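Tumor necrosis factor receptor superfamily member 16 (Rattus norvegicus, PDB 1SG1) acts as a cysteine-rich, low-affinity receptor of the tumor necrosis factor receptor superfamily that binds nerve growth factor and probably other neurotrophins. Local coordinates at residues 18-21 with 22-25; 120-123 with 124-127; 141-144 with 145-148. All blocks are in the same frame, centred on the assembly; numbering follows the deposited sequence.

How the contacts relate
All three contacts are local turns along an elongated chain built from disulfide-rich modules; none nests in or crosses another. From the N terminus, contact 1 closes a turn at 20-23 and leads into strand 23-27 of the first cysteine-rich repeat. Contact 2 closes the turn at 122-125, where the chain leaves strand 117-120 and enters strand 125-126, which pairs with 137-138. Contact 3 closes the surface turn at 143-146, after strand 137-138. Each includes one disulfide cysteine. Contacts 1 and 2 lie on opposite sides of the chain's centre, their centres about 58 Å apart; contacts 2 and 3 share one cysteine-rich region, their centres about 20 Å apart.

Contact 1 (18-21 with 22-25); sequences ACNL and GEGV
Asn20 and Glu23 join their side chains across a tight turn. The amide ND2 of Asn20 gives a nearly linear hydrogen bond to OE1 of Glu23 (2.8 Å, N-H...O angle 171°). The acceptor lies almost in the plane of the amide, whereas the bond meets OE1 on the anti side of the carboxylate and slightly out of its plane; the amide and carboxylate planes are turned 54° against each other. With chi1 at 39°, CG of Asn20 sits between the backbone N and the carbonyl carbon, which swings the amide over the turn. There ND2 also rests 3.3 Å from CB of Glu23. With an alanine here in place of Asn20, the Glu23 carboxylate would probably lose this N-H partner and be freer to turn.

The backbone beneath makes a type II beta turn from Asn20 to Glu23, closed by a weak hydrogen bond from Glu23 N to Asn20 O at 3.4 Å. Gly22 takes its third position with a positive phi, where a CB would collide with the carbonyl O of Leu21. The turn starts the antiparallel pair 23-27 and 35-38 in a module laced by the interleaved disulfides Cys16-Cys29 and Cys19-Cys36, as in B-type modules of the tumor necrosis factor receptor family.

Sulfur and apolar contacts lie at the start of the strand. SG of Cys19, anti to its carbonyl carbon, comes alongside the strand, 3.2 Å from CG2 of Val25, while its CB lies 3.5 Å from Glu23 O. Backbone bonds from Gly22 to Cys39 and from Gly24 to Glu37 tie the segment to the chain beyond. Polar side chains of another protein chain, probably the neurotrophin ligand, pack on Asn20 and Leu21.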
ATOM      1  N   ALA C  18     -30.921  -0.187  17.304  1.00 58.30           N
ATOM      2  CA  ALA C  18     -29.564  -0.695  17.200  1.00 57.97           C
ATOM      3  C   ALA C  18     -28.555   0.376  16.807  1.00 55.38           C
ATOM      4  O   ALA C  18     -28.868   1.295  16.053  1.00 49.56           O
ATOM      5  CB  ALA C  18     -29.509  -1.868  16.208  1.00 58.90           C
ATOM      6  N   CYS C  19     -27.326   0.237  17.341  1.00 56.23           N
ATOM      7  CA  CYS C  19     -26.232   1.158  17.055  1.00 57.06           C
ATOM      8  C   CYS C  19     -25.607   0.708  15.747  1.00 56.71           C
ATOM      9  O   CYS C  19     -24.953  -0.324  15.674  1.00 53.90           O
ATOM     10  CB  CYS C  19     -25.186   1.130  18.167  1.00 57.88           C
ATOM     11  SG  CYS C  19     -25.856   1.591  19.790  1.00 55.71           S
ATOM     12  N   ASN C  20     -25.842   1.504  14.718  1.00 57.60           N
ATOM     13  CA  ASN C  20     -25.357   1.243  13.378  1.00 59.16           C
ATOM     14  C   ASN C  20     -23.842   1.072  13.249  1.00 57.45           C
ATOM     15  O   ASN C  20     -23.123   0.921  14.238  1.00 55.72           O
ATOM     16  CB  ASN C  20     -25.850   2.363  12.453  1.00 63.50           C
ATOM     17  CG  ASN C  20     -25.817   3.737  13.122  1.00 68.35           C
ATOM     18  OD1 ASN C  20     -26.239   4.733  12.529  1.00 72.23           O
ATOM     19  ND2 ASN C  20     -25.315   3.795  14.360  1.00 69.06           N
ATOM     20  N   LEU C  21     -23.379   1.076  12.006  1.00 56.63           N
ATOM     21  CA  LEU C  21     -21.962   0.920  11.694  1.00 57.48           C
ATOM     22  C   LEU C  21     -21.187   2.167  12.087  1.00 58.11           C
ATOM     23  O   LEU C  21     -21.553   3.276  11.700  1.00 57.10           O
ATOM     24  CB  LEU C  21     -21.805   0.675  10.196  1.00 57.96           C
ATOM     25  CG  LEU C  21     -20.960  -0.489   9.695  1.00 56.31           C
ATOM     26  CD1 LEU C  21     -21.286  -1.780  10.451  1.00 54.26           C
ATOM     27  CD2 LEU C  21     -21.233  -0.627   8.207  1.00 55.09           C
ATOM     28  N   GLY C  22     -20.120   1.989  12.856  1.00 58.91           N
ATOM     29  CA  GLY C  22     -19.327   3.130  13.268  1.00 61.75           C
ATOM     30  C   GLY C  22     -19.763   3.729  14.583  1.00 63.93           C
ATOM     31  O   GLY C  22     -19.170   4.690  15.063  1.00 63.81           O
ATOM     32  N   GLU C  23     -20.815   3.166  15.163  1.00 67.77           N
ATOM     33  CA  GLU C  23     -21.334   3.624  16.450  1.00 70.46           C
ATOM     34  C   GLU C  23     -21.489   2.445  17.394  1.00 69.18           C
ATOM     35  O   GLU C  23     -21.952   1.386  16.991  1.00 69.17           O
ATOM     36  CB  GLU C  23     -22.694   4.324  16.288  1.00 74.32           C
ATOM     37  CG  GLU C  23     -22.606   5.827  16.031  1.00 81.01           C
ATOM     38  CD  GLU C  23     -23.920   6.559  16.298  1.00 84.64           C
ATOM     39  OE1 GLU C  23     -24.934   6.232  15.641  1.00 86.76           O
ATOM     40  OE2 GLU C  23     -23.936   7.466  17.167  1.00 85.92           O
ATOM     41  N   GLY C  24     -21.083   2.632  18.645  1.00 68.48           N
ATOM     42  CA  GLY C  24     -21.204   1.580  19.633  1.00 67.92           C
ATOM     43  C   GLY C  24     -22.335   1.864  20.612  1.00 68.63           C
ATOM     44  O   GLY C  24     -23.008   2.893  20.519  1.00 67.29           O
ATOM     45  N   VAL C  25     -22.553   0.948  21.554  1.00 68.82           N
ATOM     46  CA  VAL C  25     -23.603   1.110  22.554  1.00 68.71           C
ATOM     47  C   VAL C  25     -23.063   1.739  23.847  1.00 69.13           C
ATOM     48  O   VAL C  25     -22.307   1.109  24.588  1.00 68.65           O
ATOM     49  CB  VAL C  25     -24.254  -0.250  22.897  1.00 68.19           C
ATOM     50  CG1 VAL C  25     -25.330  -0.069  23.954  1.00 67.16           C
ATOM     51  CG2 VAL C  25     -24.844  -0.861  21.651  1.00 68.89           C
TER

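Contact 2 (120-123 with 124-127); sequences ECPE and GTYS
Pro122 and Thr125 meet at a carbonyl oxygen held twice by one residue. The backbone N of Thr125 donates to Pro122 O at 3.1 Å, and its hydroxyl OG1 donates to the same oxygen at 3.2 Å. Both donors come from the same face of the carbonyl plane, tilted from it by about the same amount, the hydroxyl at the sharper C=O...donor angle, 121°. The hydroxyl reaches there because OG1 of Thr125 stands between its backbone N and carbonyl carbon (chi1 72°). That same placement sets OG1 against the proline ring, 3.2 Å from CD of Pro122, and 3.5 Å from CB of Cys121. OG1 thus rests against the proline, touching CD and CG of the ring as well as the carbonyl oxygen it binds.

The backbone bond closes a type II beta turn from Pro122 to Thr125. Pro122 supplies the acceptor carbonyl, Glu123 and Gly124 form the corners, and Gly124 has a positive phi that would drive a CB into Glu123 O. This Cys-Pro-x-Gly-Thr-Tyr sequence is characteristic of the start of an A-type module in the tumor necrosis factor receptor family.

Beyond the turn, SG of Cys121 lies against the end of the strand, 3.6 Å from Tyr126 C and from Ser127 CB. Its disulfide to Cys136 links the residue just before the turn to the chain near strand 137-138, and Thr125 packs on that same partner cysteine. Basic side chains of another protein chain, probably the neurotrophin ligand, pack on Pro122 and Thr125. The hydroxyl of Ser127 hydrogen-bonds the carbonyl of Ser104, joining this module to the preceding repeat. Strand 125-126, reached through the turn from strand 117-120, runs antiparallel to 137-138, with Tyr126 bonded through its backbone to Leu137.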
ATOM      1  N   GLU C 120      19.131 -22.347  -5.898  1.00 40.79           N
ATOM      2  CA  GLU C 120      20.550 -22.492  -6.155  1.00 40.94           C
ATOM      3  C   GLU C 120      20.549 -22.022  -7.605  1.00 39.54           C
ATOM      4  O   GLU C 120      19.746 -22.513  -8.407  1.00 36.71           O
ATOM      5  CB  GLU C 120      20.934 -23.966  -6.071  1.00 45.44           C
ATOM      6  CG  GLU C 120      22.351 -24.251  -5.624  1.00 50.14           C
ATOM      7  CD  GLU C 120      22.611 -23.833  -4.185  1.00 52.42           C
ATOM      8  OE1 GLU C 120      21.684 -23.950  -3.353  1.00 52.57           O
ATOM      9  OE2 GLU C 120      23.750 -23.403  -3.888  1.00 53.36           O
ATOM     10  N   CYS C 121      21.409 -21.051  -7.920  1.00 38.48           N
ATOM     11  CA  CYS C 121      21.490 -20.477  -9.258  1.00 35.36           C
ATOM     12  C   CYS C 121      21.723 -21.518 -10.342  1.00 39.33           C
ATOM     13  O   CYS C 121      22.635 -22.346 -10.265  1.00 37.10           O
ATOM     14  CB  CYS C 121      22.572 -19.392  -9.303  1.00 32.05           C
ATOM     15  SG  CYS C 121      22.167 -17.891  -8.343  1.00 34.39           S
ATOM     16  N   PRO C 122      20.878 -21.502 -11.375  1.00 42.26           N
ATOM     17  CA  PRO C 122      21.039 -22.473 -12.451  1.00 44.45           C
ATOM     18  C   PRO C 122      22.219 -22.174 -13.366  1.00 47.99           C
ATOM     19  O   PRO C 122      22.913 -21.161 -13.219  1.00 48.62           O
ATOM     20  CB  PRO C 122      19.699 -22.405 -13.177  1.00 43.72           C
ATOM     21  CG  PRO C 122      19.328 -20.985 -13.033  1.00 45.26           C
ATOM     22  CD  PRO C 122      19.681 -20.672 -11.589  1.00 43.59           C
ATOM     23  N   GLU C 123      22.441 -23.082 -14.308  1.00 50.82           N
ATOM     24  CA  GLU C 123      23.516 -22.964 -15.272  1.00 51.70           C
ATOM     25  C   GLU C 123      23.365 -21.634 -15.975  1.00 48.99           C
ATOM     26  O   GLU C 123      22.300 -21.322 -16.459  1.00 48.14           O
ATOM     27  CB  GLU C 123      23.419 -24.095 -16.303  1.00 57.71           C
ATOM     28  CG  GLU C 123      24.692 -24.927 -16.467  1.00 64.93           C
ATOM     29  CD  GLU C 123      24.549 -26.346 -15.907  1.00 68.60           C
ATOM     30  OE1 GLU C 123      23.730 -27.129 -16.455  1.00 68.65           O
ATOM     31  OE2 GLU C 123      25.260 -26.672 -14.923  1.00 69.61           O
ATOM     32  N   GLY C 124      24.431 -20.849 -16.009  1.00 47.18           N
ATOM     33  CA  GLY C 124      24.380 -19.573 -16.688  1.00 45.92           C
ATOM     34  C   GLY C 124      24.030 -18.339 -15.884  1.00 44.27           C
ATOM     35  O   GLY C 124      23.954 -17.253 -16.454  1.00 43.20           O
ATOM     36  N   THR C 125      23.806 -18.490 -14.582  1.00 43.98           N
ATOM     37  CA  THR C 125      23.462 -17.345 -13.737  1.00 43.58           C
ATOM     38  C   THR C 125      24.240 -17.337 -12.436  1.00 43.20           C
ATOM     39  O   THR C 125      24.870 -18.323 -12.065  1.00 43.99           O
ATOM     40  CB  THR C 125      21.940 -17.284 -13.392  1.00 43.78           C
ATOM     41  OG1 THR C 125      21.601 -18.325 -12.462  1.00 41.64           O
ATOM     42  CG2 THR C 125      21.103 -17.419 -14.660  1.00 42.52           C
ATOM     43  N   TYR C 126      24.183 -16.215 -11.736  1.00 42.24           N
ATOM     44  CA  TYR C 126      24.911 -16.093 -10.496  1.00 40.99           C
ATOM     45  C   TYR C 126      24.156 -15.196  -9.547  1.00 42.27           C
ATOM     46  O   TYR C 126      23.157 -14.574  -9.913  1.00 42.98           O
ATOM     47  CB  TYR C 126      26.275 -15.456 -10.751  1.00 40.98           C
ATOM     48  CG  TYR C 126      26.170 -13.980 -11.074  1.00 39.88           C
ATOM     49  CD1 TYR C 126      25.601 -13.547 -12.277  1.00 40.73           C
ATOM     50  CD2 TYR C 126      26.581 -13.013 -10.154  1.00 39.09           C
ATOM     51  CE1 TYR C 126      25.441 -12.193 -12.553  1.00 38.30           C
ATOM     52  CE2 TYR C 126      26.426 -11.657 -10.418  1.00 38.44           C
ATOM     53  CZ  TYR C 126      25.857 -11.254 -11.619  1.00 39.07           C
ATOM     54  OH  TYR C 126      25.721  -9.909 -11.897  1.00 39.83           O
ATOM     55  N   SER C 127      24.651 -15.140  -8.321  1.00 44.10           N
ATOM     56  CA  SER C 127      24.090 -14.293  -7.298  1.00 47.02           C
ATOM     57  C   SER C 127      25.286 -13.805  -6.542  1.00 48.17           C
ATOM     58  O   SER C 127      26.009 -14.575  -5.938  1.00 47.79           O
ATOM     59  CB  SER C 127      23.148 -15.049  -6.355  1.00 51.42           C
ATOM     60  OG  SER C 127      22.628 -14.164  -5.370  1.00 49.61           O
TER

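Contact 3 (141-144 with 145-148); sequences VCED and TERQ
Glu146 N donates to Glu143 O at 2.6 Å, a bent bond (N-H...O angle 138°) whose donor stands well above the carbonyl plane. It closes a type I beta turn with Asp144 and Thr145 at its corners. A second bond runs the other way: OE1 of Glu146 accepts from Glu143 N at 3.2 Å, almost straight at 175°, approached on the anti side of the carboxylate. CG of Glu146 is anti to its carbonyl carbon (chi1 -57°), and the chain, extended beyond CG, brings OE1 alongside Glu143 to its backbone N. The turn lies in a loop of a module whose disulfides Cys139-Cys152 and Cys142-Cys160 pair first with third and second with fourth, the pattern of a B-type module in this receptor family. Here the two glutamates also touch through their methylene groups, Glu143 CB lying 3.4 Å from Glu146 CG. Their carboxylates, nearly perpendicular, stay apart, with OE2 of Glu143 5.8 Å from OE1 of Glu146; the backbone N-H probably eases the negative charge on Glu146. At the base, SG of Cys142 passes 3.8 Å from CA of Gln148 and faces its CB and CG, while Glu146 packs on Cys160.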
ATOM      1  N   VAL C 141      28.905 -12.067 -20.705  1.00 37.92           N
ATOM      2  CA  VAL C 141      29.726 -12.835 -21.636  1.00 42.12           C
ATOM      3  C   VAL C 141      30.845 -11.937 -22.153  1.00 41.29           C
ATOM      4  O   VAL C 141      30.583 -11.009 -22.919  1.00 41.75           O
ATOM      5  CB  VAL C 141      28.909 -13.341 -22.832  1.00 43.20           C
ATOM      6  CG1 VAL C 141      29.761 -14.251 -23.690  1.00 46.97           C
ATOM      7  CG2 VAL C 141      27.685 -14.082 -22.348  1.00 48.08           C
ATOM      8  N   CYS C 142      32.078 -12.201 -21.717  1.00 42.07           N
ATOM      9  CA  CYS C 142      33.230 -11.417 -22.152  1.00 44.70           C
ATOM     10  C   CYS C 142      33.411 -11.520 -23.655  1.00 44.86           C
ATOM     11  O   CYS C 142      33.184 -12.570 -24.250  1.00 42.53           O
ATOM     12  CB  CYS C 142      34.531 -11.888 -21.503  1.00 44.54           C
ATOM     13  SG  CYS C 142      34.804 -11.558 -19.734  1.00 49.03           S
ATOM     14  N   GLU C 143      33.842 -10.417 -24.250  1.00 48.50           N
ATOM     15  CA  GLU C 143      34.065 -10.324 -25.686  1.00 52.47           C
ATOM     16  C   GLU C 143      35.273 -11.127 -26.178  1.00 52.37           C
ATOM     17  O   GLU C 143      36.234 -11.337 -25.442  1.00 50.38           O
ATOM     18  CB  GLU C 143      34.223  -8.854 -26.060  1.00 56.48           C
ATOM     19  CG  GLU C 143      32.922  -8.084 -26.006  1.00 61.86           C
ATOM     20  CD  GLU C 143      32.261  -8.006 -27.361  1.00 63.23           C
ATOM     21  OE1 GLU C 143      32.336  -8.999 -28.112  1.00 65.52           O
ATOM     22  OE2 GLU C 143      31.665  -6.957 -27.673  1.00 65.73           O
ATOM     23  N   ASP C 144      35.218 -11.566 -27.434  1.00 53.01           N
ATOM     24  CA  ASP C 144      36.303 -12.344 -28.010  1.00 54.99           C
ATOM     25  C   ASP C 144      37.628 -11.616 -27.905  1.00 54.21           C
ATOM     26  O   ASP C 144      38.687 -12.227 -27.910  1.00 55.86           O
ATOM     27  CB  ASP C 144      35.997 -12.667 -29.467  1.00 58.56           C
ATOM     28  CG  ASP C 144      34.857 -13.659 -29.612  1.00 61.83           C
ATOM     29  OD1 ASP C 144      34.996 -14.796 -29.105  1.00 63.75           O
ATOM     30  OD2 ASP C 144      33.828 -13.301 -30.228  1.00 62.48           O
ATOM     31  N   THR C 145      37.546 -10.302 -27.789  1.00 53.59           N
ATOM     32  CA  THR C 145      38.704  -9.431 -27.673  1.00 51.85           C
ATOM     33  C   THR C 145      39.033  -9.171 -26.208  1.00 50.54           C
ATOM     34  O   THR C 145      40.133  -8.735 -25.871  1.00 49.14           O
ATOM     35  CB  THR C 145      38.413  -8.098 -28.386  1.00 51.79           C
ATOM     36  OG1 THR C 145      38.451  -8.315 -29.798  1.00 53.26           O
ATOM     37  CG2 THR C 145      39.418  -7.024 -27.999  1.00 53.56           C
ATOM     38  N   GLU C 146      38.078  -9.448 -25.330  1.00 50.03           N
ATOM     39  CA  GLU C 146      38.299  -9.210 -23.916  1.00 48.74           C
ATOM     40  C   GLU C 146      38.888 -10.387 -23.139  1.00 45.88           C
ATOM     41  O   GLU C 146      38.559 -11.543 -23.377  1.00 42.44           O
ATOM     42  CB  GLU C 146      36.999  -8.762 -23.261  1.00 52.97           C
ATOM     43  CG  GLU C 146      36.389  -7.520 -23.876  1.00 57.66           C
ATOM     44  CD  GLU C 146      35.288  -6.941 -23.004  1.00 60.80           C
ATOM     45  OE1 GLU C 146      34.384  -7.706 -22.594  1.00 60.24           O
ATOM     46  OE2 GLU C 146      35.332  -5.720 -22.730  1.00 61.93           O
ATOM     47  N   ARG C 147      39.762 -10.053 -22.198  1.00 43.89           N
ATOM     48  CA  ARG C 147      40.418 -11.031 -21.342  1.00 42.89           C
ATOM     49  C   ARG C 147      39.493 -11.437 -20.189  1.00 40.98           C
ATOM     50  O   ARG C 147      39.184 -10.618 -19.318  1.00 41.00           O
ATOM     51  CB  ARG C 147      41.717 -10.433 -20.800  1.00 43.80           C
ATOM     52  CG  ARG C 147      42.591 -11.388 -19.999  1.00 47.33           C
ATOM     53  CD  ARG C 147      43.930 -10.738 -19.691  1.00 46.37           C
ATOM     54  NE  ARG C 147      44.790 -11.556 -18.840  1.00 49.83           N
ATOM     55  CZ  ARG C 147      45.864 -11.088 -18.212  1.00 51.20           C
ATOM     56  NH1 ARG C 147      46.205  -9.813 -18.344  1.00 52.99           N
ATOM     57  NH2 ARG C 147      46.593 -11.879 -17.446  1.00 51.26           N
ATOM     58  N   GLN C 148      39.022 -12.686 -20.210  1.00 38.82           N
ATOM     59  CA  GLN C 148      38.149 -13.197 -19.156  1.00 36.79           C
ATOM     60  C   GLN C 148      39.011 -13.350 -17.924  1.00 37.38           C
ATOM     61  O   GLN C 148      39.608 -14.399 -17.723  1.00 37.53           O
ATOM     62  CB  GLN C 148      37.573 -14.557 -19.547  1.00 38.36           C
ATOM     63  CG  GLN C 148      36.481 -15.085 -18.604  1.00 35.28           C
ATOM     64  CD  GLN C 148      35.520 -16.040 -19.285  1.00 29.01           C
ATOM     65  OE1 GLN C 148      34.323 -16.003 -19.045  1.00 31.97           O
ATOM     66  NE2 GLN C 148      36.043 -16.897 -20.135  1.00 33.60           N
TER